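Local coordinates for protein type I polyketide synthase PikAII (Streptomyces venezuelae, PDB 3QP9) that contains a C2-type ketoreductase domain, which probably epimerises the alpha-methyl centre of a polyketide intermediate rather than reducing its beta-keto group, at residues S119-P122 with G123-A126; V159-G162 with R163-V167; V491-S494 with S495-P498. All blocks are in the same frame, centred on the assembly; numbering follows the deposited sequence.

Interaction 1: S119-P122 with G123-A126; sequences SAHP and GHPA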
loop_
_atom_site.group_PDB
_atom_site.type_symbol
_atom_site.label_atom_id
_atom_site.label_comp_id
_atom_site.label_asym_id
_atom_site.label_seq_id
_atom_site.Cartn_x
_atom_site.Cartn_y
_atom_site.Cartn_z
ATOM N N SER A 119 -5.951 16.573 4.306
ATOM C CA SER A 119 -7.331 17.038 4.366
ATOM C C SER A 119 -8.246 16.171 3.531
ATOM O O SER A 119 -7.843 15.617 2.536
ATOM C CB SER A 119 -7.420 18.521 3.906
ATOM O OG SER A 119 -7.175 18.602 2.521
ATOM N N ALA A 120 -9.499 16.085 3.946
ATOM C CA ALA A 120 -10.562 15.474 3.129
ATOM C C ALA A 120 -10.821 16.128 1.778
ATOM O O ALA A 120 -10.820 17.361 1.624
ATOM C CB ALA A 120 -11.883 15.425 3.914
ATOM N N HIS A 121 -11.054 15.289 0.791
ATOM C CA HIS A 121 -11.441 15.788 -0.519
ATOM C C HIS A 121 -12.964 15.754 -0.622
ATOM O O HIS A 121 -13.580 14.730 -0.308
ATOM C CB HIS A 121 -10.794 14.966 -1.608
ATOM C CG HIS A 121 -11.099 15.433 -2.988
ATOM N ND1 HIS A 121 -10.176 16.098 -3.768
ATOM C CD2 HIS A 121 -12.203 15.287 -3.755
ATOM C CE1 HIS A 121 -10.707 16.359 -4.952
ATOM N NE2 HIS A 121 -11.940 15.881 -4.966
ATOM N N PRO A 122 -13.568 16.872 -1.111
ATOM C CA PRO A 122 -15.023 17.077 -1.188
ATOM C C PRO A 122 -15.764 15.942 -1.904
ATOM O O PRO A 122 -16.882 15.592 -1.540
ATOM C CB PRO A 122 -15.164 18.385 -2.004
ATOM C CG PRO A 122 -13.878 19.093 -1.838
ATOM C CD PRO A 122 -12.821 17.995 -1.717
ATOM N N GLY A 123 -15.166 15.356 -2.925
ATOM C CA GLY A 123 -15.945 14.354 -3.651
ATOM C C GLY A 123 -15.910 12.949 -3.043
ATOM O O GLY A 123 -16.522 12.057 -3.590
ATOM N N HIS A 124 -15.178 12.745 -1.937
ATOM C CA HIS A 124 -14.701 11.375 -1.630
ATOM C C HIS A 124 -14.481 11.088 -0.146
ATOM O O HIS A 124 -14.069 11.968 0.575
ATOM C CB HIS A 124 -13.428 11.079 -2.421
ATOM C CG HIS A 124 -13.615 11.104 -3.921
ATOM N ND1 HIS A 124 -13.158 12.143 -4.711
ATOM C CD2 HIS A 124 -14.172 10.209 -4.769
ATOM C CE1 HIS A 124 -13.446 11.898 -5.976
ATOM N NE2 HIS A 124 -14.057 10.730 -6.040
ATOM N N PRO A 125 -14.816 9.862 0.316
ATOM C CA PRO A 125 -14.660 9.533 1.756
ATOM C C PRO A 125 -13.175 9.319 2.131
ATOM O O PRO A 125 -12.337 9.220 1.236
ATOM C CB PRO A 125 -15.466 8.232 1.924
ATOM C CG PRO A 125 -15.470 7.587 0.611
ATOM C CD PRO A 125 -15.424 8.760 -0.446
ATOM N N ALA A 126 -12.854 9.262 3.427
ATOM C CA ALA A 126 -11.528 8.852 3.843
ATOM C C ALA A 126 -11.322 7.351 3.404
ATOM O O ALA A 126 -12.306 6.559 3.348
ATOM C CB ALA A 126 -11.368 9.043 5.344
#

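Interaction 2: V159-G162 with R163-V167; sequences VSVG and RADHV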
loop_
_atom_site.group_PDB
_atom_site.type_symbol
_atom_site.label_atom_id
_atom_site.label_comp_id
_atom_site.label_asym_id
_atom_site.label_seq_id
_atom_site.Cartn_x
_atom_site.Cartn_y
_atom_site.Cartn_z
ATOM N N VAL A 159 5.742 4.827 6.671
ATOM C CA VAL A 159 6.247 3.436 6.664
ATOM C C VAL A 159 6.803 3.171 8.067
ATOM O O VAL A 159 7.179 4.089 8.780
ATOM C CB VAL A 159 7.308 3.155 5.659
ATOM C CG1 VAL A 159 6.751 3.485 4.131
ATOM C CG2 VAL A 159 8.570 4.037 5.975
ATOM N N SER A 160 6.865 1.919 8.404
ATOM C CA SER A 160 7.490 1.437 9.666
ATOM C C SER A 160 8.803 0.690 9.346
ATOM O O SER A 160 8.763 -0.285 8.632
ATOM C CB SER A 160 6.552 0.439 10.316
ATOM O OG SER A 160 7.240 -0.201 11.415
ATOM N N VAL A 161 9.921 1.097 9.896
ATOM C CA VAL A 161 11.219 0.457 9.581
ATOM C C VAL A 161 11.463 -0.721 10.511
ATOM O O VAL A 161 12.408 -1.551 10.346
ATOM C CB VAL A 161 12.396 1.423 9.649
ATOM C CG1 VAL A 161 12.187 2.596 8.609
ATOM C CG2 VAL A 161 12.807 1.932 11.067
ATOM N N GLY A 162 10.621 -0.808 11.494
ATOM C CA GLY A 162 10.762 -1.969 12.408
ATOM C C GLY A 162 9.987 -1.838 13.650
ATOM O O GLY A 162 8.996 -1.090 13.707
ATOM N N ARG A 163 10.488 -2.579 14.665
ATOM C CA ARG A 163 9.836 -2.818 15.906
ATOM C C ARG A 163 9.200 -1.552 16.482
ATOM O O ARG A 163 7.984 -1.476 16.689
ATOM C CB ARG A 163 10.863 -3.448 16.928
ATOM C CG ARG A 163 10.259 -4.464 17.866
ATOM C CD ARG A 163 10.888 -4.515 19.333
ATOM N NE ARG A 163 12.345 -4.234 19.536
ATOM C CZ ARG A 163 12.841 -3.316 20.386
ATOM N NH1 ARG A 163 12.046 -2.556 21.142
ATOM N NH2 ARG A 163 14.167 -3.176 20.541
ATOM N N ALA A 164 10.011 -0.569 16.788
ATOM C CA ALA A 164 9.463 0.485 17.638
ATOM C C ALA A 164 8.921 1.663 16.806
ATOM O O ALA A 164 8.568 2.733 17.329
ATOM C CB ALA A 164 10.506 0.920 18.711
ATOM N N ASP A 165 8.794 1.471 15.496
ATOM C CA ASP A 165 8.626 2.645 14.649
ATOM C C ASP A 165 7.242 2.501 14.027
ATOM O O ASP A 165 7.089 1.712 13.092
ATOM C CB ASP A 165 9.714 2.582 13.542
ATOM C CG ASP A 165 9.643 3.809 12.546
ATOM O OD1 ASP A 165 9.633 4.936 13.013
ATOM O OD2 ASP A 165 9.668 3.644 11.323
ATOM N N HIS A 166 6.223 3.146 14.591
ATOM C CA HIS A 166 4.830 2.977 14.116
ATOM C C HIS A 166 4.479 3.871 12.942
ATOM O O HIS A 166 4.967 4.964 12.851
ATOM C CB HIS A 166 3.853 3.209 15.266
ATOM C CG HIS A 166 4.244 2.472 16.508
ATOM N ND1 HIS A 166 4.443 1.105 16.519
ATOM C CD2 HIS A 166 4.538 2.911 17.752
ATOM C CE1 HIS A 166 4.818 0.724 17.725
ATOM N NE2 HIS A 166 4.872 1.804 18.497
ATOM N N VAL A 167 3.651 3.372 12.022
ATOM C CA VAL A 167 3.044 4.185 11.015
ATOM C C VAL A 167 2.067 5.145 11.723
ATOM O O VAL A 167 1.254 4.685 12.485
ATOM C CB VAL A 167 2.261 3.310 10.062
ATOM C CG1 VAL A 167 1.488 4.198 9.037
ATOM C CG2 VAL A 167 3.244 2.302 9.289
#

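Interaction 3: V491-S494 with S495-P498; sequences VDWS and SFAP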
loop_
_atom_site.group_PDB
_atom_site.type_symbol
_atom_site.label_atom_id
_atom_site.label_comp_id
_atom_site.label_asym_id
_atom_site.label_seq_id
_atom_site.Cartn_x
_atom_site.Cartn_y
_atom_site.Cartn_z
ATOM N N VAL A 491 6.662 -17.057 -7.026
ATOM C CA VAL A 491 7.420 -16.247 -7.947
ATOM C C VAL A 491 8.636 -17.075 -8.441
ATOM O O VAL A 491 9.376 -17.651 -7.627
ATOM C CB VAL A 491 7.930 -14.937 -7.256
ATOM C CG1 VAL A 491 8.449 -13.972 -8.356
ATOM C CG2 VAL A 491 6.826 -14.215 -6.450
ATOM N N ASP A 492 8.779 -17.223 -9.759
ATOM C CA ASP A 492 10.047 -17.650 -10.367
ATOM C C ASP A 492 10.859 -16.363 -10.584
ATOM O O ASP A 492 10.672 -15.670 -11.570
ATOM C CB ASP A 492 9.782 -18.367 -11.711
ATOM C CG ASP A 492 11.055 -18.672 -12.504
ATOM O OD1 ASP A 492 12.231 -18.561 -12.039
ATOM O OD2 ASP A 492 10.866 -19.001 -13.682
ATOM N N TRP A 493 11.777 -16.095 -9.658
ATOM C CA TRP A 493 12.603 -14.894 -9.692
ATOM C C TRP A 493 13.511 -14.768 -10.923
ATOM O O TRP A 493 13.829 -13.676 -11.322
ATOM C CB TRP A 493 13.417 -14.778 -8.359
ATOM C CG TRP A 493 12.479 -14.622 -7.185
ATOM C CD1 TRP A 493 12.158 -15.542 -6.235
ATOM C CD2 TRP A 493 11.686 -13.465 -6.905
ATOM N NE1 TRP A 493 11.261 -15.026 -5.349
ATOM C CE2 TRP A 493 10.940 -13.749 -5.737
ATOM C CE3 TRP A 493 11.590 -12.178 -7.496
ATOM C CZ2 TRP A 493 10.041 -12.822 -5.172
ATOM C CZ3 TRP A 493 10.689 -11.236 -6.917
ATOM C CH2 TRP A 493 9.966 -11.559 -5.765
ATOM N N SER A 494 13.920 -15.907 -11.504
ATOM C CA SER A 494 14.739 -15.887 -12.699
ATOM C C SER A 494 13.962 -15.217 -13.896
ATOM O O SER A 494 14.597 -14.646 -14.801
ATOM C CB SER A 494 15.290 -17.305 -12.978
ATOM O OG SER A 494 14.276 -18.203 -13.452
ATOM N N SER A 495 12.613 -15.234 -13.871
ATOM C CA SER A 495 11.799 -14.527 -14.882
ATOM C C SER A 495 11.353 -13.196 -14.366
ATOM O O SER A 495 11.367 -12.213 -15.083
ATOM C CB SER A 495 10.574 -15.321 -15.301
ATOM O OG SER A 495 11.047 -16.524 -15.894
ATOM N N PHE A 496 11.010 -13.152 -13.080
ATOM C CA PHE A 496 10.490 -11.923 -12.533
ATOM C C PHE A 496 11.480 -10.767 -12.439
ATOM O O PHE A 496 11.133 -9.655 -12.778
ATOM C CB PHE A 496 9.810 -12.176 -11.174
ATOM C CG PHE A 496 9.049 -10.948 -10.639
ATOM C CD1 PHE A 496 7.671 -10.837 -10.787
ATOM C CD2 PHE A 496 9.763 -9.907 -9.986
ATOM C CE1 PHE A 496 7.017 -9.667 -10.302
ATOM C CE2 PHE A 496 9.164 -8.746 -9.506
ATOM C CZ PHE A 496 7.764 -8.618 -9.622
ATOM N N ALA A 497 12.651 -11.004 -11.848
ATOM C CA ALA A 497 13.612 -9.937 -11.592
ATOM C C ALA A 497 14.102 -9.282 -12.898
ATOM O O ALA A 497 14.142 -8.070 -12.954
ATOM C CB ALA A 497 14.800 -10.444 -10.720
ATOM N N PRO A 498 14.408 -10.057 -13.960
ATOM C CA PRO A 498 14.724 -9.300 -15.233
ATOM C C PRO A 498 13.497 -8.519 -15.766
ATOM O O PRO A 498 13.662 -7.346 -16.180
ATOM C CB PRO A 498 15.260 -10.375 -16.222
ATOM C CG PRO A 498 15.760 -11.547 -15.269
ATOM C CD PRO A 498 14.722 -11.480 -14.068
#

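Interaction 1: S119-P122 with G123-A126
His-121 and His-124 flank a tight reversal of the chain, their side chains lying next to one another and pointing the same way. Followed outward from CB, the side chain of His-121 runs past Pro-122 to the amide of Gly-123. CB rests 3.6 Å from CD of Pro-122. With CG anti to the backbone N (chi1 -178°), the ring is carried past the proline, whose CD sits 3.3 Å above one face of the imidazole, offset toward the rim. CG then comes within 4.1 Å of Gly-123 N. CD2 makes the nearest approach, 3.1 Å to the same amide nitrogen, which lies at the ring edge and close to its plane. At the tip, NE2 has drawn back to 3.9 Å from Gly-123 N. The two imidazoles meet obliquely, centroids 5.3 Å apart and planes at 42°. Beneath them a backbone bond closes the loop: His-124 N donates to His-121 O at 3.0 Å. By contrast, the amide N of His-121 is buried with no partner in the model. Further out, His-121 packs on Leu-86 and Arg-130, while His-124 rests on Asp-364 and Ala-367 of helix 363-386. Pro-122 and Gly-123 fill the two central positions of this type I beta turn, an exposed reversal in the loop that leads from strand 109-112 to helix 130-144 of a Rossmann-like fold.

Interaction 2: V159-G162 with R163-V167
Asp-165 and Val-161 meet across a type I beta turn, Gly-162 to Asp-165, at the bend of a loop between strand 151-156 and helix 170-185 of the Rossmann-like fold. The carboxylate reaches back over the turn: Val-161 N donates to Asp-165 OD2 at 2.9 Å, nearly straight at 162°, and OD2 accepts through its anti lone pair, the one away from the other oxygen. CG2 of Val-161 lies against OD2 as well, 3.6 Å away. CG of Asp-165 is anti to its own N (chi1 -180°), which swings the acid toward Val-161. A second grip comes from Ser-160, whose OG donates to Asp-165 O in a short bond of 2.5 Å, aligned closely with the carbonyl. Below it, Ser-160 CB touches Val-167 CG2 at 3.9 Å. Ser-160 OG also receives a bond from within its own segment, weak and bent, from Gly-162 N at 3.4 Å. The turn itself is closed by Asp-165 N donating to Gly-162 O at 3.1 Å.

In the next shell, Trp-34 of strand 29-36 packs on Val-159 and Val-161, while Arg-224 of strand 220-224 probably helps to keep the carboxylate charged, its NE forming a salt bridge with Asp-165 OD2.

Interaction 3: V491-S494 with S495-P498
Trp-493 and Phe-496 stand side by side on the first turn of helix 493-501, where Asp-492 serves as the N-cap. Both side chains point the same way, yet their rings are steeply turned: the edge of the tryptophan six-membered ring is directed at the phenylalanine face in an offset edge-to-face pair, centroids 5.3 Å apart and planes at 75°. The closest atoms are Trp-493 CZ3 and Phe-496 CD2, at 3.5 Å. Val-491 wedges in from the preceding loop. Its CG1 lies over the centre of one tryptophan face and also presses on Phe-496 CB at 3.6 Å, so a single methyl serves both aromatics. Trp-407 meets Phe-496 edge-to-face, and Tyr-30 OH is hydrogen-bonded to the indole NE1 of Trp-493, tying the helix to its surroundings.

On the polar side Asp-492 is the hub. Its OD1 takes a short bond of 2.5 Å from Ser-494 OG, on the syn side, slightly out of the carboxylate plane, together with a weak capping bond from Ser-494 N; OD2 is met weakly by Ser-495 OG. The main-chain O of Asp-492 accepts twice, from Phe-496 N and from Ser-495 N. The next bond of the series runs from Ala-497 N to Trp-493 O at 3.0 Å. Pro-498 has no amide hydrogen to continue the pattern, and the helix kinks there, with Pro-498 CD 3.3 Å from Ser-494 O.

Overall arrangement
The three contacts follow one another along the chain without overlap, and each is a local reversal or cap outside the strands. Interactions 1 and 2 are turns in successive loops, after strands 109-112 and 151-156, that lead into helices 130-144 and 170-185; their centres are 27 Å apart. Interaction 3, near the C-terminus, starts helix 493-501 and lies 29 Å from interaction 2 and 39 Å from interaction 1, centre to centre, on the opposite side of the chain's centre from interaction 1. None touches another. Strand 29-36 offers an indirect link, as Trp-34 packs against interaction 2 and Tyr-30 bonds interaction 3, joining early and late parts of the chain.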